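Purine nucleoside phosphorylase (PDB 1XFJ) probably catalyses the phosphorolysis of purine nucleosides such as inosine and methylthioadenosine, and the deamination of adenosine. Local coordinates at residues H22-R27 against L253-T258; T160-P165 against R221-G226; I167-Y172 against D205-V210. All coordinates share one frame; numbering follows the deposited sequence.

The three contacts run from the sheet holding both chain ends, through a second sheet, to a loop and helix beside it. Interaction 1 joins strands 20-25 and 253-259 and so closes a loop over most of the chain; interaction 2, pairing strands 160-163 and 221-224, lies within that loop. Nested inside interaction 2, interaction 3 sets the loop after strand 160-163 against the start of helix 206-216, which leads into strand 221-224. Centres of interactions 1 and 2 are about 13 Å apart, bridged by Phe24; those of 2 and 3 about 12 Å, where Pro169 and Pro207 touch Trp224; those of 1 and 3 about 19 Å, without contact. Interaction 2 thus packs on both others.

Interaction 1 (H22-R27 against L253-T258); sequences HAFFTR and LLSAIT
Ala23 and Ala256 form a hydrogen-bonded antiparallel pair at the middle of the contact, Ala256 N donating a hydrogen bond to Ala23 O over 2.9 Å while Ala23 N donates to Ala256 O. A third bond, from Phe25 N to Leu254 O at 2.9 Å, carries the pairing toward the end of the strand. On one face of the sheet the non-hydrogen-bonded pair Phe24 and Ser255 packs closely: the ring edge of Phe24 meets the serine hydroxyl, with CD1 3.3 Å from Ser255 OG. That hydroxyl is also 3.1 Å from a water that donates to Phe25 O, so the water spans the two strands. Leu254 O lies in the ring plane of Phe25, at its edge and 3.4 Å from CD2. The benzyl group is set there by chi1 of -68°, which puts CG anti to the carbonyl carbon. Where the strands part, CD2 of Leu253 lies against the Thr26 backbone, 3.4 Å from Thr26 C, and a second water links Thr26 O to Leu254 N. Next to the face bearing Phe24 lies strand 115-121, whose Pro116 and Leu118 touch that ring. Behind the other face is helix 49-62: Trp62 meets Phe25 edge-to-face, and Ile59 touches both Phe25 and Leu254. Strands 8-9 and 106-111 flank the pair within the mixed sheet.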
loop_
_atom_site.group_PDB
_atom_site.type_symbol
_atom_site.label_atom_id
_atom_site.label_comp_id
_atom_site.label_asym_id
_atom_site.label_seq_id
_atom_site.Cartn_x
_atom_site.Cartn_y
_atom_site.Cartn_z
ATOM N N HIS A 22 4.048 10.674 -6.967
ATOM C CA HIS A 22 3.748 9.595 -6.032
ATOM C C HIS A 22 3.783 10.121 -4.611
ATOM O O HIS A 22 4.344 11.182 -4.346
ATOM C CB HIS A 22 4.808 8.505 -6.133
ATOM C CG HIS A 22 6.076 8.850 -5.419
ATOM N ND1 HIS A 22 6.445 8.261 -4.228
ATOM C CD2 HIS A 22 7.034 9.765 -5.699
ATOM C CE1 HIS A 22 7.575 8.799 -3.805
ATOM N NE2 HIS A 22 7.953 9.715 -4.678
ATOM N N ALA A 23 3.216 9.346 -3.693
ATOM C CA ALA A 23 3.216 9.732 -2.296
ATOM C C ALA A 23 2.624 8.670 -1.395
ATOM O O ALA A 23 1.647 8.012 -1.746
ATOM C CB ALA A 23 2.452 11.035 -2.107
ATOM N N PHE A 24 3.258 8.497 -0.242
ATOM C CA PHE A 24 2.782 7.583 0.785
ATOM C C PHE A 24 2.295 8.596 1.818
ATOM O O PHE A 24 3.097 9.256 2.475
ATOM C CB PHE A 24 3.936 6.751 1.351
ATOM C CG PHE A 24 4.529 5.785 0.362
ATOM C CD1 PHE A 24 3.849 4.621 0.011
ATOM C CD2 PHE A 24 5.760 6.047 -0.233
ATOM C CE1 PHE A 24 4.392 3.728 -0.921
ATOM C CE2 PHE A 24 6.310 5.165 -1.164
ATOM C CZ PHE A 24 5.623 4.001 -1.509
ATOM N N PHE A 25 0.982 8.742 1.938
ATOM C CA PHE A 25 0.436 9.717 2.866
ATOM C C PHE A 25 0.489 9.293 4.324
ATOM O O PHE A 25 0.653 8.111 4.642
ATOM C CB PHE A 25 -0.998 10.064 2.453
ATOM C CG PHE A 25 -1.070 10.815 1.157
ATOM C CD1 PHE A 25 -0.842 12.188 1.129
ATOM C CD2 PHE A 25 -1.270 10.140 -0.045
ATOM C CE1 PHE A 25 -0.807 12.882 -0.081
ATOM C CE2 PHE A 25 -1.236 10.821 -1.263
ATOM C CZ PHE A 25 -1.002 12.198 -1.281
ATOM N N THR A 26 0.373 10.283 5.204
ATOM C CA THR A 26 0.388 10.045 6.638
ATOM C C THR A 26 -1.025 10.267 7.166
ATOM O O THR A 26 -1.973 10.430 6.389
ATOM C CB THR A 26 1.358 11.006 7.372
ATOM O OG1 THR A 26 0.812 12.331 7.381
ATOM C CG2 THR A 26 2.717 11.029 6.678
ATOM N N ARG A 27 -1.166 10.272 8.486
ATOM C CA ARG A 27 -2.466 10.475 9.110
ATOM C C ARG A 27 -2.769 11.966 9.242
ATOM O O ARG A 27 -3.888 12.351 9.569
ATOM C CB ARG A 27 -2.484 9.831 10.500
ATOM C CG ARG A 27 -1.574 10.522 11.505
ATOM C CD ARG A 27 -1.646 9.844 12.858
ATOM N NE ARG A 27 -3.013 9.806 13.373
ATOM C CZ ARG A 27 -3.393 9.075 14.414
ATOM N NH1 ARG A 27 -2.505 8.323 15.053
ATOM N NH2 ARG A 27 -4.659 9.085 14.812
ATOM N N LEU A 253 -4.582 4.747 5.723
ATOM C CA LEU A 253 -3.622 5.599 5.030
ATOM C C LEU A 253 -3.668 5.315 3.538
ATOM O O LEU A 253 -3.808 4.167 3.126
ATOM C CB LEU A 253 -2.212 5.298 5.519
ATOM C CG LEU A 253 -1.951 5.443 7.011
ATOM C CD1 LEU A 253 -0.679 4.681 7.382
ATOM C CD2 LEU A 253 -1.826 6.922 7.348
ATOM N N LEU A 254 -3.525 6.356 2.728
ATOM C CA LEU A 254 -3.527 6.165 1.287
ATOM C C LEU A 254 -2.109 6.293 0.747
ATOM O O LEU A 254 -1.302 7.051 1.275
ATOM C CB LEU A 254 -4.408 7.207 0.598
ATOM C CG LEU A 254 -4.640 6.916 -0.890
ATOM C CD1 LEU A 254 -5.576 5.729 -1.016
ATOM C CD2 LEU A 254 -5.234 8.121 -1.589
ATOM N N SER A 255 -1.811 5.526 -0.295
ATOM C CA SER A 255 -0.517 5.576 -0.965
ATOM C C SER A 255 -0.934 5.589 -2.423
ATOM O O SER A 255 -1.759 4.777 -2.830
ATOM C CB SER A 255 0.320 4.336 -0.655
ATOM O OG SER A 255 0.662 4.287 0.719
ATOM N N ALA A 256 -0.398 6.511 -3.210
ATOM C CA ALA A 256 -0.820 6.579 -4.603
ATOM C C ALA A 256 0.241 7.089 -5.556
ATOM O O ALA A 256 1.228 7.701 -5.152
ATOM C CB ALA A 256 -2.074 7.443 -4.714
ATOM N N ILE A 257 0.012 6.835 -6.838
ATOM C CA ILE A 257 0.943 7.250 -7.871
ATOM C C ILE A 257 0.138 7.570 -9.124
ATOM O O ILE A 257 -0.933 7.003 -9.345
ATOM C CB ILE A 257 1.976 6.125 -8.144
ATOM C CG1 ILE A 257 3.022 6.603 -9.150
ATOM C CG2 ILE A 257 1.264 4.863 -8.632
ATOM C CD1 ILE A 257 4.229 5.671 -9.244
ATOM N N THR A 258 0.643 8.485 -9.938
ATOM C CA THR A 258 -0.079 8.868 -11.142
ATOM C C THR A 258 0.841 9.337 -12.255
ATOM O O THR A 258 1.946 9.820 -12.008
ATOM C CB THR A 258 -1.065 10.017 -10.839
ATOM O OG1 THR A 258 -1.819 10.333 -12.015
ATOM C CG2 THR A 258 -0.305 11.260 -10.392
HETATM O O HOH W 1 1.248 5.563 3.519
HETATM O O HOH W 2 -3.778 8.930 4.546
#

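Interaction 2 (T160-P165 against R221-G226); sequences TGVVGP and RREWVG
Trp224 and Val225 close tightly on the end of strand 160-163, whereas the side chains of Arg221, Arg222 and Glu223 lie toward solvent. The indole NE1 donates to Gly164 O over 2.8 Å, with the acceptor in the ring plane but the donor well above the carbonyl plane, and the N-H...O angle is only 130°. CD1 of the same edge packs 3.7 Å from Val163 CG1. Val225 N bonds to Val163 O, and its CG2 methyl, held between the backbone N and the carbonyl carbon, presses to 3.5 Å from Pro165 N. The strands run parallel, 7° apart, and 221-224 is an edge strand of a six-stranded mixed sheet; helix 206-216 precedes it and packs on Val163 and Trp224. Val163 N reaches Glu223 O at 2.8 Å in a nearly straight bond, and Gly161 N reaches Arg221 O at 2.9 Å. Between these two sound bonds, that from Glu223 N to Gly161 O is weak at 3.4 Å. Glu223 lies alongside Val162, its OE1 hydrogen-bonded to the Ser11 hydroxyl, while the Arg222 guanidinium turns away to Val219 O. The side chain of exposed Arg221 sets CB and CD each 3.6 Å from Thr160 OG1.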
loop_
_atom_site.group_PDB
_atom_site.type_symbol
_atom_site.label_atom_id
_atom_site.label_comp_id
_atom_site.label_asym_id
_atom_site.label_seq_id
_atom_site.Cartn_x
_atom_site.Cartn_y
_atom_site.Cartn_z
ATOM N N THR A 160 10.312 -0.044 -11.420
ATOM C CA THR A 160 10.826 0.370 -10.119
ATOM C C THR A 160 9.657 0.148 -9.161
ATOM O O THR A 160 8.516 0.513 -9.466
ATOM C CB THR A 160 11.235 1.864 -10.101
ATOM O OG1 THR A 160 12.407 2.050 -10.902
ATOM C CG2 THR A 160 11.534 2.327 -8.677
ATOM N N GLY A 161 9.937 -0.471 -8.019
ATOM C CA GLY A 161 8.894 -0.739 -7.045
ATOM C C GLY A 161 9.329 -0.345 -5.649
ATOM O O GLY A 161 10.415 -0.715 -5.201
ATOM N N VAL A 162 8.480 0.406 -4.958
ATOM C CA VAL A 162 8.798 0.864 -3.615
ATOM C C VAL A 162 7.733 0.485 -2.603
ATOM O O VAL A 162 6.537 0.668 -2.844
ATOM C CB VAL A 162 8.966 2.398 -3.585
ATOM C CG1 VAL A 162 9.236 2.870 -2.162
ATOM C CG2 VAL A 162 10.093 2.810 -4.515
ATOM N N VAL A 163 8.178 -0.043 -1.468
ATOM C CA VAL A 163 7.273 -0.434 -0.394
ATOM C C VAL A 163 7.157 0.763 0.544
ATOM O O VAL A 163 8.163 1.340 0.943
ATOM C CB VAL A 163 7.832 -1.649 0.376
ATOM C CG1 VAL A 163 6.828 -2.116 1.421
ATOM C CG2 VAL A 163 8.143 -2.775 -0.604
ATOM N N GLY A 164 5.929 1.136 0.898
ATOM C CA GLY A 164 5.745 2.284 1.766
ATOM C C GLY A 164 5.662 1.968 3.245
ATOM O O GLY A 164 6.060 0.884 3.682
ATOM N N PRO A 165 5.154 2.914 4.049
ATOM C CA PRO A 165 5.028 2.706 5.492
ATOM C C PRO A 165 4.156 1.482 5.741
ATOM O O PRO A 165 3.154 1.279 5.061
ATOM C CB PRO A 165 4.357 3.992 5.974
ATOM C CG PRO A 165 4.784 5.015 4.953
ATOM C CD PRO A 165 4.647 4.242 3.662
ATOM N N ARG A 221 14.854 -2.631 -9.255
ATOM C CA ARG A 221 15.031 -1.360 -8.552
ATOM C C ARG A 221 13.933 -1.282 -7.507
ATOM O O ARG A 221 12.772 -1.055 -7.834
ATOM C CB ARG A 221 14.916 -0.199 -9.537
ATOM C CG ARG A 221 15.995 -0.220 -10.599
ATOM C CD ARG A 221 15.695 0.740 -11.737
ATOM N NE ARG A 221 16.807 0.787 -12.679
ATOM C CZ ARG A 221 17.963 1.398 -12.436
ATOM N NH1 ARG A 221 18.155 2.022 -11.283
ATOM N NH2 ARG A 221 18.932 1.371 -13.338
ATOM N N ARG A 222 14.310 -1.454 -6.246
ATOM C CA ARG A 222 13.328 -1.467 -5.175
ATOM C C ARG A 222 13.880 -0.986 -3.843
ATOM O O ARG A 222 15.094 -0.882 -3.655
ATOM C CB ARG A 222 12.816 -2.895 -5.006
ATOM C CG ARG A 222 13.951 -3.892 -4.816
ATOM C CD ARG A 222 13.485 -5.338 -4.793
ATOM N NE ARG A 222 14.574 -6.238 -4.414
ATOM C CZ ARG A 222 15.464 -6.751 -5.259
ATOM N NH1 ARG A 222 15.407 -6.472 -6.556
ATOM N NH2 ARG A 222 16.429 -7.537 -4.799
ATOM N N GLU A 223 12.968 -0.703 -2.919
ATOM C CA GLU A 223 13.342 -0.273 -1.580
ATOM C C GLU A 223 12.113 -0.115 -0.699
ATOM O O GLU A 223 10.985 -0.041 -1.189
ATOM C CB GLU A 223 14.081 1.065 -1.614
ATOM C CG GLU A 223 13.166 2.257 -1.828
ATOM C CD GLU A 223 13.651 3.513 -1.127
ATOM O OE1 GLU A 223 12.932 4.534 -1.177
ATOM O OE2 GLU A 223 14.744 3.484 -0.522
ATOM N N TRP A 224 12.350 -0.094 0.608
ATOM C CA TRP A 224 11.299 0.122 1.591
ATOM C C TRP A 224 11.642 1.471 2.210
ATOM O O TRP A 224 12.804 1.721 2.536
ATOM C CB TRP A 224 11.312 -0.956 2.677
ATOM C CG TRP A 224 10.330 -0.674 3.786
ATOM C CD1 TRP A 224 9.054 -0.208 3.645
ATOM C CD2 TRP A 224 10.535 -0.852 5.197
ATOM N NE1 TRP A 224 8.453 -0.082 4.870
ATOM C CE2 TRP A 224 9.336 -0.471 5.842
ATOM C CE3 TRP A 224 11.610 -1.298 5.976
ATOM C CZ2 TRP A 224 9.182 -0.519 7.235
ATOM C CZ3 TRP A 224 11.456 -1.348 7.367
ATOM C CH2 TRP A 224 10.248 -0.959 7.978
ATOM N N VAL A 225 10.648 2.343 2.361
ATOM C CA VAL A 225 10.890 3.666 2.931
ATOM C C VAL A 225 11.298 3.603 4.402
ATOM O O VAL A 225 11.711 4.605 4.983
ATOM C CB VAL A 225 9.654 4.578 2.779
ATOM C CG1 VAL A 225 9.329 4.754 1.304
ATOM C CG2 VAL A 225 8.468 3.989 3.526
ATOM N N GLY A 226 11.168 2.423 4.999
ATOM C CA GLY A 226 11.570 2.249 6.383
ATOM C C GLY A 226 10.810 3.018 7.449
ATOM O O GLY A 226 11.415 3.521 8.398
#

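Interaction 3 (I167-Y172 against D205-V210); sequences IGPKSY and DLPAFV
Pro169 lies alongside the carboxylate of Asp205, the two side chains pointing the same way, with Pro169 CB 3.6 Å from Asp205 CG. This is a van der Waals contact, since the proline offers only carbon to the acid. Asp205 holds CG anti to its own nitrogen (chi1 -165°), which brings OD1 back over the first turn of the helix, where it accepts from Ala208 N at 3.1 Å. The amide approaches from above the carboxylate plane, 59° out of it, with a fairly straight N-H...O angle of 155°. The carboxylate is thus held by the helix on one hand and packed against the proline ring on the other. Farther along, Pro169 CD meets Pro207 CG at 4.2 Å, the two side chains crossing at a slant. The CB of Leu206 sits at the edge of the Tyr172 ring, 4.0 Å from Tyr172 CD2; Leu206 CD2 makes a longer contact with Ile167 CG2. A water joins the backbones, donating to Ile167 O at 2.7 Å and accepting from Leu206 N at 2.8 Å, and it lies in the plane of the Tyr172 ring. The loop is itself turned by Gly168 O, which accepts from both Ser171 N and Tyr172 N. Asp228 receives Gly168 N and the Ser171 hydroxyl, and Trp134 touches Tyr172. The whole is a classic helix N-cap: Asp205 caps helix 206-216, with Pro207 in the first turn, where a backbone N-H would have no preceding helical carbonyl to meet, so proline is tolerated.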
loop_
_atom_site.group_PDB
_atom_site.type_symbol
_atom_site.label_atom_id
_atom_site.label_comp_id
_atom_site.label_asym_id
_atom_site.label_seq_id
_atom_site.Cartn_x
_atom_site.Cartn_y
_atom_site.Cartn_z
ATOM N N ILE A 167 3.681 -2.077 8.925
ATOM C CA ILE A 167 4.092 -2.556 10.232
ATOM C C ILE A 167 5.494 -3.152 10.086
ATOM O O ILE A 167 5.739 -4.014 9.240
ATOM C CB ILE A 167 3.075 -3.579 10.793
ATOM C CG1 ILE A 167 3.416 -3.899 12.250
ATOM C CG2 ILE A 167 3.028 -4.819 9.911
ATOM C CD1 ILE A 167 2.294 -4.622 12.991
ATOM N N GLY A 168 6.416 -2.662 10.907
ATOM C CA GLY A 168 7.797 -3.106 10.835
ATOM C C GLY A 168 8.155 -4.414 11.513
ATOM O O GLY A 168 7.393 -4.931 12.326
ATOM N N PRO A 169 9.335 -4.969 11.194
ATOM C CA PRO A 169 9.819 -6.231 11.764
ATOM C C PRO A 169 9.964 -6.216 13.281
ATOM O O PRO A 169 10.043 -7.270 13.911
ATOM C CB PRO A 169 11.152 -6.446 11.051
ATOM C CG PRO A 169 11.599 -5.053 10.731
ATOM C CD PRO A 169 10.319 -4.418 10.248
ATOM N N LYS A 170 10.002 -5.027 13.872
ATOM C CA LYS A 170 10.121 -4.928 15.322
ATOM C C LYS A 170 8.729 -4.836 15.936
ATOM O O LYS A 170 8.571 -4.907 17.157
ATOM C CB LYS A 170 10.930 -3.686 15.713
ATOM C CG LYS A 170 10.232 -2.361 15.422
ATOM C CD LYS A 170 11.126 -1.177 15.768
ATOM C CE LYS A 170 10.448 0.154 15.475
ATOM N NZ LYS A 170 9.269 0.378 16.352
ATOM N N SER A 171 7.722 -4.693 15.079
ATOM C CA SER A 171 6.343 -4.539 15.534
ATOM C C SER A 171 5.361 -5.647 15.164
ATOM O O SER A 171 4.344 -5.823 15.837
ATOM C CB SER A 171 5.786 -3.214 14.999
ATOM O OG SER A 171 6.506 -2.101 15.505
ATOM N N TYR A 172 5.661 -6.388 14.104
ATOM C CA TYR A 172 4.755 -7.427 13.617
ATOM C C TYR A 172 4.870 -8.796 14.294
ATOM O O TYR A 172 5.559 -9.687 13.800
ATOM C CB TYR A 172 4.945 -7.581 12.104
ATOM C CG TYR A 172 3.753 -8.157 11.364
ATOM C CD1 TYR A 172 2.615 -8.582 12.049
ATOM C CD2 TYR A 172 3.776 -8.294 9.975
ATOM C CE1 TYR A 172 1.531 -9.134 11.372
ATOM C CE2 TYR A 172 2.695 -8.843 9.288
ATOM C CZ TYR A 172 1.581 -9.263 9.993
ATOM O OH TYR A 172 0.528 -9.832 9.325
ATOM N N ASP A 205 8.945 -10.028 9.199
ATOM C CA ASP A 205 9.468 -8.872 8.479
ATOM C C ASP A 205 8.697 -8.744 7.167
ATOM O O ASP A 205 9.137 -9.225 6.124
ATOM C CB ASP A 205 10.962 -9.070 8.194
ATOM C CG ASP A 205 11.652 -7.788 7.770
ATOM O OD1 ASP A 205 10.959 -6.883 7.259
ATOM O OD2 ASP A 205 12.891 -7.687 7.937
ATOM N N LEU A 206 7.539 -8.092 7.227
ATOM C CA LEU A 206 6.698 -7.911 6.050
ATOM C C LEU A 206 7.381 -7.151 4.913
ATOM O O LEU A 206 7.412 -7.626 3.778
ATOM C CB LEU A 206 5.398 -7.197 6.442
ATOM C CG LEU A 206 4.382 -6.970 5.321
ATOM C CD1 LEU A 206 3.901 -8.299 4.767
ATOM C CD2 LEU A 206 3.210 -6.171 5.869
ATOM N N PRO A 207 7.932 -5.958 5.194
ATOM C CA PRO A 207 8.581 -5.237 4.095
ATOM C C PRO A 207 9.676 -6.048 3.403
ATOM O O PRO A 207 9.805 -6.008 2.183
ATOM C CB PRO A 207 9.103 -3.965 4.770
ATOM C CG PRO A 207 9.289 -4.378 6.200
ATOM C CD PRO A 207 8.068 -5.221 6.460
ATOM N N ALA A 208 10.457 -6.797 4.173
ATOM C CA ALA A 208 11.516 -7.593 3.567
ATOM C C ALA A 208 10.908 -8.688 2.696
ATOM O O ALA A 208 11.433 -9.008 1.626
ATOM C CB ALA A 208 12.411 -8.196 4.646
ATOM N N PHE A 209 9.795 -9.260 3.143
ATOM C CA PHE A 209 9.149 -10.308 2.365
ATOM C C PHE A 209 8.598 -9.726 1.068
ATOM O O PHE A 209 8.704 -10.338 0.009
ATOM C CB PHE A 209 8.004 -10.951 3.144
ATOM C CG PHE A 209 7.308 -12.041 2.381
ATOM C CD1 PHE A 209 7.947 -13.253 2.142
ATOM C CD2 PHE A 209 6.035 -11.840 1.857
ATOM C CE1 PHE A 209 7.330 -14.253 1.390
ATOM C CE2 PHE A 209 5.408 -12.832 1.102
ATOM C CZ PHE A 209 6.057 -14.040 0.868
ATOM N N VAL A 210 8.000 -8.541 1.158
ATOM C CA VAL A 210 7.448 -7.885 -0.021
ATOM C C VAL A 210 8.562 -7.514 -1.004
ATOM O O VAL A 210 8.377 -7.601 -2.219
ATOM C CB VAL A 210 6.658 -6.624 0.374
ATOM C CG1 VAL A 210 6.171 -5.894 -0.867
ATOM C CG2 VAL A 210 5.471 -7.020 1.247
HETATM O O HOH W 3 7.120 -6.370 9.440
#